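Local coordinates for protein lovastatin nonaketide synthase, polyketide synthase component (Aspergillus terreus, PDB 7CPX) that builds dihydromonacolin L, a nonaketide intermediate of lovastatin, from nine malonyl-CoA units with NADPH and S-adenosyl-L-methionine, working as a homodimer together with LovC, at residues 569-574 with 877-882; 1149-1154 with 1221-1226. The protein carries 2 engineered substitutions. All coordinates share one frame; numbering follows the deposited sequence.

Interaction 1: 569-574 with 877-882; sequences QWPGML and LERGKN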
loop_
_atom_site.group_PDB
_atom_site.type_symbol
_atom_site.label_atom_id
_atom_site.label_comp_id
_atom_site.label_asym_id
_atom_site.label_seq_id
_atom_site.Cartn_x
_atom_site.Cartn_y
_atom_site.Cartn_z
ATOM N N GLN A 569 30.513 -43.447 68.219
ATOM C CA GLN A 569 31.329 -42.256 68.396
ATOM C C GLN A 569 32.599 -42.355 67.560
ATOM O O GLN A 569 33.268 -43.392 67.543
ATOM C CB GLN A 569 31.672 -42.056 69.875
ATOM C CG GLN A 569 32.767 -42.966 70.426
ATOM C CD GLN A 569 32.417 -44.438 70.341
ATOM O OE1 GLN A 569 31.305 -44.805 69.963
ATOM N NE2 GLN A 569 33.370 -45.292 70.695
ATOM N N TRP A 570 32.921 -41.274 66.866
ATOM C CA TRP A 570 34.095 -41.197 66.016
ATOM C C TRP A 570 35.222 -40.474 66.735
ATOM O O TRP A 570 34.983 -39.684 67.653
ATOM C CB TRP A 570 33.757 -40.467 64.711
ATOM C CG TRP A 570 32.456 -40.897 64.105
ATOM C CD1 TRP A 570 31.397 -40.098 63.785
ATOM C CD2 TRP A 570 32.070 -42.232 63.756
ATOM N NE1 TRP A 570 30.380 -40.851 63.250
ATOM C CE2 TRP A 570 30.767 -42.164 63.223
ATOM C CE3 TRP A 570 32.701 -43.478 63.840
ATOM C CZ2 TRP A 570 30.083 -43.294 62.778
ATOM C CZ3 TRP A 570 32.020 -44.598 63.395
ATOM C CH2 TRP A 570 30.725 -44.498 62.870
ATOM N N PRO A 571 36.473 -40.731 66.359
ATOM C CA PRO A 571 37.587 -40.039 67.016
ATOM C C PRO A 571 37.544 -38.539 66.762
ATOM O O PRO A 571 37.178 -38.080 65.677
ATOM C CB PRO A 571 38.826 -40.684 66.388
ATOM C CG PRO A 571 38.357 -41.215 65.078
ATOM C CD PRO A 571 36.938 -41.641 65.298
ATOM N N GLY A 572 37.923 -37.775 67.782
ATOM C CA GLY A 572 38.060 -36.333 67.633
ATOM C C GLY A 572 36.786 -35.618 67.242
ATOM O O GLY A 572 36.815 -34.729 66.380
ATOM N N MET A 573 35.662 -35.980 67.853
ATOM C CA MET A 573 34.415 -35.278 67.592
ATOM C C MET A 573 34.388 -33.948 68.336
ATOM O O MET A 573 34.913 -33.818 69.445
ATOM C CB MET A 573 33.219 -36.135 68.007
ATOM C CG MET A 573 33.091 -37.446 67.243
ATOM S SD MET A 573 32.041 -37.347 65.779
ATOM C CE MET A 573 33.093 -36.445 64.645
ATOM N N LEU A 574 33.771 -32.948 67.707
ATOM C CA LEU A 574 33.654 -31.581 68.205
ATOM C C LEU A 574 34.996 -30.869 68.304
ATOM O O LEU A 574 35.047 -29.753 68.834
ATOM C CB LEU A 574 32.980 -31.508 69.583
ATOM C CG LEU A 574 31.534 -31.985 69.717
ATOM C CD1 LEU A 574 31.001 -31.620 71.097
ATOM C CD2 LEU A 574 30.647 -31.406 68.626
ATOM N N LEU A 877 26.978 -34.737 62.264
ATOM C CA LEU A 877 28.379 -34.982 62.611
ATOM C C LEU A 877 28.775 -36.294 61.941
ATOM O O LEU A 877 28.519 -37.377 62.477
ATOM C CB LEU A 877 28.587 -35.030 64.120
ATOM C CG LEU A 877 29.885 -34.401 64.635
ATOM C CD1 LEU A 877 29.913 -32.903 64.363
ATOM C CD2 LEU A 877 30.058 -34.671 66.119
ATOM N N GLU A 878 29.394 -36.190 60.768
ATOM C CA GLU A 878 29.709 -37.356 59.961
ATOM C C GLU A 878 30.951 -38.063 60.500
ATOM O O GLU A 878 31.570 -37.642 61.481
ATOM C CB GLU A 878 29.891 -36.951 58.500
ATOM C CG GLU A 878 28.585 -36.745 57.746
ATOM C CD GLU A 878 27.797 -35.554 58.251
ATOM O OE1 GLU A 878 28.425 -34.553 58.652
ATOM O OE2 GLU A 878 26.550 -35.622 58.252
ATOM N N ARG A 879 31.319 -39.158 59.841
ATOM C CA ARG A 879 32.413 -40.018 60.285
ATOM C C ARG A 879 33.729 -39.439 59.781
ATOM O O ARG A 879 34.084 -39.593 58.611
ATOM C CB ARG A 879 32.196 -41.442 59.783
ATOM C CG ARG A 879 33.077 -42.492 60.442
ATOM C CD ARG A 879 34.350 -42.754 59.654
ATOM N NE ARG A 879 34.999 -43.988 60.082
ATOM C CZ ARG A 879 35.861 -44.080 61.086
ATOM N NH1 ARG A 879 36.217 -43.020 61.795
ATOM N NH2 ARG A 879 36.378 -45.267 61.389
ATOM N N GLY A 880 34.456 -38.765 60.669
ATOM C CA GLY A 880 35.754 -38.217 60.331
ATOM C C GLY A 880 35.726 -36.920 59.558
ATOM O O GLY A 880 36.781 -36.478 59.089
ATOM N N LYS A 881 34.564 -36.295 59.408
ATOM C CA LYS A 881 34.454 -35.048 58.666
ATOM C C LYS A 881 34.582 -33.852 59.607
ATOM O O LYS A 881 34.481 -33.971 60.829
ATOM C CB LYS A 881 33.125 -34.990 57.911
ATOM C CG LYS A 881 32.773 -36.269 57.168
ATOM C CD LYS A 881 33.919 -36.762 56.299
ATOM C CE LYS A 881 33.509 -37.979 55.486
ATOM N NZ LYS A 881 34.685 -38.737 54.982
ATOM N N ASN A 882 34.808 -32.683 59.013
ATOM C CA ASN A 882 34.936 -31.462 59.796
ATOM C C ASN A 882 33.636 -31.171 60.535
ATOM O O ASN A 882 32.545 -31.269 59.964
ATOM C CB ASN A 882 35.305 -30.291 58.886
ATOM C CG ASN A 882 35.390 -28.977 59.633
ATOM O OD1 ASN A 882 34.371 -28.359 59.940
ATOM N ND2 ASN A 882 36.608 -28.540 59.927
#
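Leu-877 meets Met-573 end to end. Its CD2 lies 3.3 Å from SD of Met-573, and CE of Met-573 also touches the branch carbon CG. The thioether chain bends at its last two torsions (chi2 -92°, chi3 74°), which brings sulfur and methyl to the leucine. Leu-574 adds a looser apolar touch on the same CD2. Val-634 of helix 624-644 packs on all three side chains. Glu-878 contributes its carbonyl: O lies 3.4 Å from CD1 of Trp-570. Arg-879 packs on Trp-570. Its CG sits over the centre of the six-membered ring of Trp-570, 3.4 Å from the centroid, in a CH-pi contact. The guanidinium reaches past the rim, turning one face to CE3 with its plane 27° from the indole's, and its NH1 comes to 3.8 Å from CD of Pro-571. The indole is anchored at its other end, where NE1 donates to the carbonyl of His-851. After Gly-880 the chain turns away, and Asn-882 caps helix 883-898 through OD1. No hydrogen bond joins the two segments. This is partly buried loop-to-loop packing in the α/β acyltransferase domain, between strand-to-helix connections that follow parallel strands 558-563 and 872-875.

Interaction 2: 1149-1154 with 1221-1226; sequences SGTLDF and KVAFNT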
loop_
_atom_site.group_PDB
_atom_site.type_symbol
_atom_site.label_atom_id
_atom_site.label_comp_id
_atom_site.label_asym_id
_atom_site.label_seq_id
_atom_site.Cartn_x
_atom_site.Cartn_y
_atom_site.Cartn_z
ATOM N N SER A 1149 17.193 24.834 -27.495
ATOM C CA SER A 1149 18.378 24.133 -27.028
ATOM C C SER A 1149 19.126 25.061 -26.088
ATOM O O SER A 1149 18.719 26.199 -25.857
ATOM C CB SER A 1149 19.266 23.696 -28.195
ATOM O OG SER A 1149 20.438 23.053 -27.729
ATOM N N GLY A 1150 20.209 24.558 -25.535
ATOM C CA GLY A 1150 21.055 25.378 -24.695
ATOM C C GLY A 1150 21.666 24.545 -23.577
ATOM O O GLY A 1150 22.002 23.378 -23.781
ATOM N N THR A 1151 21.795 25.166 -22.408
ATOM C CA THR A 1151 22.386 24.516 -21.249
ATOM C C THR A 1151 21.578 24.868 -20.012
ATOM O O THR A 1151 21.267 26.042 -19.784
ATOM C CB THR A 1151 23.845 24.941 -21.060
ATOM O OG1 THR A 1151 24.530 24.876 -22.317
ATOM C CG2 THR A 1151 24.539 24.034 -20.068
ATOM N N LEU A 1152 21.239 23.852 -19.224
ATOM C CA LEU A 1152 20.545 24.025 -17.959
ATOM C C LEU A 1152 21.381 23.401 -16.854
ATOM O O LEU A 1152 22.069 22.400 -17.075
ATOM C CB LEU A 1152 19.150 23.390 -17.997
ATOM C CG LEU A 1152 19.076 21.885 -18.264
ATOM C CD1 LEU A 1152 19.148 21.087 -16.973
ATOM C CD2 LEU A 1152 17.806 21.546 -19.019
ATOM N N ASP A 1153 21.324 23.996 -15.667
ATOM C CA ASP A 1153 22.136 23.529 -14.549
ATOM C C ASP A 1153 21.576 22.212 -14.031
ATOM O O ASP A 1153 20.451 22.161 -13.523
ATOM C CB ASP A 1153 22.169 24.579 -13.446
ATOM C CG ASP A 1153 22.823 25.871 -13.889
ATOM O OD1 ASP A 1153 23.345 25.915 -15.023
ATOM O OD2 ASP A 1153 22.817 26.842 -13.104
ATOM N N PHE A 1154 22.360 21.142 -14.159
ATOM C CA PHE A 1154 22.001 19.843 -13.597
ATOM C C PHE A 1154 22.297 19.841 -12.096
ATOM O O PHE A 1154 23.117 19.078 -11.584
ATOM C CB PHE A 1154 22.751 18.731 -14.316
ATOM C CG PHE A 1154 22.143 17.370 -14.133
ATOM C CD1 PHE A 1154 21.143 16.928 -14.979
ATOM C CD2 PHE A 1154 22.576 16.534 -13.120
ATOM C CE1 PHE A 1154 20.584 15.679 -14.818
ATOM C CE2 PHE A 1154 22.019 15.282 -12.952
ATOM C CZ PHE A 1154 21.022 14.852 -13.803
ATOM N N LYS A 1221 26.006 21.196 -14.829
ATOM C CA LYS A 1221 25.519 22.054 -15.905
ATOM C C LYS A 1221 25.605 21.258 -17.197
ATOM O O LYS A 1221 26.704 20.992 -17.692
ATOM C CB LYS A 1221 26.327 23.346 -15.990
ATOM C CG LYS A 1221 25.816 24.321 -17.031
ATOM C CD LYS A 1221 26.303 25.737 -16.771
ATOM C CE LYS A 1221 27.817 25.844 -16.870
ATOM N NZ LYS A 1221 28.290 27.239 -16.646
ATOM N N VAL A 1222 24.450 20.880 -17.737
ATOM C CA VAL A 1222 24.369 19.944 -18.848
ATOM C C VAL A 1222 23.596 20.589 -19.987
ATOM O O VAL A 1222 22.682 21.392 -19.772
ATOM C CB VAL A 1222 23.701 18.620 -18.423
ATOM C CG1 VAL A 1222 24.496 17.955 -17.311
ATOM C CG2 VAL A 1222 22.267 18.872 -17.991
ATOM N N ALA A 1223 23.955 20.209 -21.209
ATOM C CA ALA A 1223 23.306 20.768 -22.378
ATOM C C ALA A 1223 21.974 20.065 -22.622
ATOM O O ALA A 1223 21.684 19.007 -22.061
ATOM C CB ALA A 1223 24.213 20.649 -23.598
ATOM N N PHE A 1224 21.157 20.669 -23.479
ATOM C CA PHE A 1224 19.834 20.139 -23.758
ATOM C C PHE A 1224 19.388 20.578 -25.143
ATOM O O PHE A 1224 19.754 21.657 -25.621
ATOM C CB PHE A 1224 18.807 20.605 -22.721
ATOM C CG PHE A 1224 18.428 22.053 -22.854
ATOM C CD1 PHE A 1224 17.398 22.435 -23.693
ATOM C CD2 PHE A 1224 19.101 23.032 -22.145
ATOM C CE1 PHE A 1224 17.047 23.760 -23.826
ATOM C CE2 PHE A 1224 18.752 24.362 -22.271
ATOM C CZ PHE A 1224 17.723 24.727 -23.113
ATOM N N ASN A 1225 18.588 19.722 -25.768
ATOM C CA ASN A 1225 17.823 20.038 -26.961
ATOM C C ASN A 1225 16.372 19.652 -26.710
ATOM O O ASN A 1225 16.074 18.812 -25.858
ATOM C CB ASN A 1225 18.362 19.299 -28.190
ATOM C CG ASN A 1225 19.822 19.597 -28.456
ATOM O OD1 ASN A 1225 20.337 20.640 -28.054
ATOM N ND2 ASN A 1225 20.497 18.681 -29.139
ATOM N N THR A 1226 15.460 20.279 -27.444
ATOM C CA THR A 1226 14.045 20.008 -27.238
ATOM C C THR A 1226 13.264 20.411 -28.477
ATOM O O THR A 1226 13.510 21.473 -29.059
ATOM C CB THR A 1226 13.515 20.754 -26.009
ATOM O OG1 THR A 1226 12.083 20.722 -26.004
ATOM C CG2 THR A 1226 13.990 22.189 -26.017
#
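Gly-1150 and Phe-1224 form an antiparallel hydrogen-bonded pair. Gly-1150 N donates to Phe-1224 O, and Phe-1224 N returns a bond to Gly-1150 O. Leu-1152 and Val-1222 repeat the pattern. Leu-1152 N donates to Val-1222 O, and Val-1222 N gives the straightest bond of the four, to Leu-1152 O (162° at the hydrogen). Each of the four bonds measures 2.9 Å from N to O. All four N-H groups and all four carbonyls of these pairs are therefore used. In the non-hydrogen-bonded pairs the backbones look outward: Ser-1149 bonds to Gln-1142, Thr-1151 to Asn-1140, Ala-1223 to Phe-1243 and Asn-1225 to Val-1241.

Phe-1224 O has a second neighbour, OG of Ser-1149, at 2.6 Å. The same hydroxyl lies close to OD1 of Asn-1225, but that spacing is so short that it is doubtful. OD2 of Asp-1153 forms a salt bridge with NH1 of Arg-1137. OD1 of Asp-1153 lies 3.4 Å from CD of Lys-1221, alongside the aliphatic chain, while the ammonium NZ is 5.4 Å from OD1.

With chi1 at 73°, the Phe-1224 ring folds back across the neighbouring strand and lies face-on over Gly-1150 N. Leu-1152 CD2 touches Phe-1224 CD2 at 3.7 Å, and Phe-1154 CB meets Val-1222 CG1 at 3.6 Å.

The pair lies in the probable C-terminal hotdog fold of the dehydratase domain. Strand 1140-1144 flanks strand 1147-1152, and strand 1236-1243 flanks strand 1222-1230. Helix 1170-1184, which carries the predicted proton donor Asp-1174, packs on Leu-1152 and Phe-1224, while helix 1208-1217 packs on Phe-1154.

The two interactions share no helix or strand and belong to different catalytic domains, the acyltransferase and the dehydratase. Their centres are about 104 Å apart, and interaction 1 closes along the chain before interaction 2 opens. Interaction 1 is partly buried. It joins two loops without a hydrogen bond, running from an apolar inner end to a solvent-exposed arginine. Interaction 2 is mostly buried and joins two neighbouring strands, so backbone bonds set its register and side chains fill in around them. An aromatic ring takes part in both, but in interaction 1 a side chain packs on the ring, whereas in interaction 2 the ring packs on backbone.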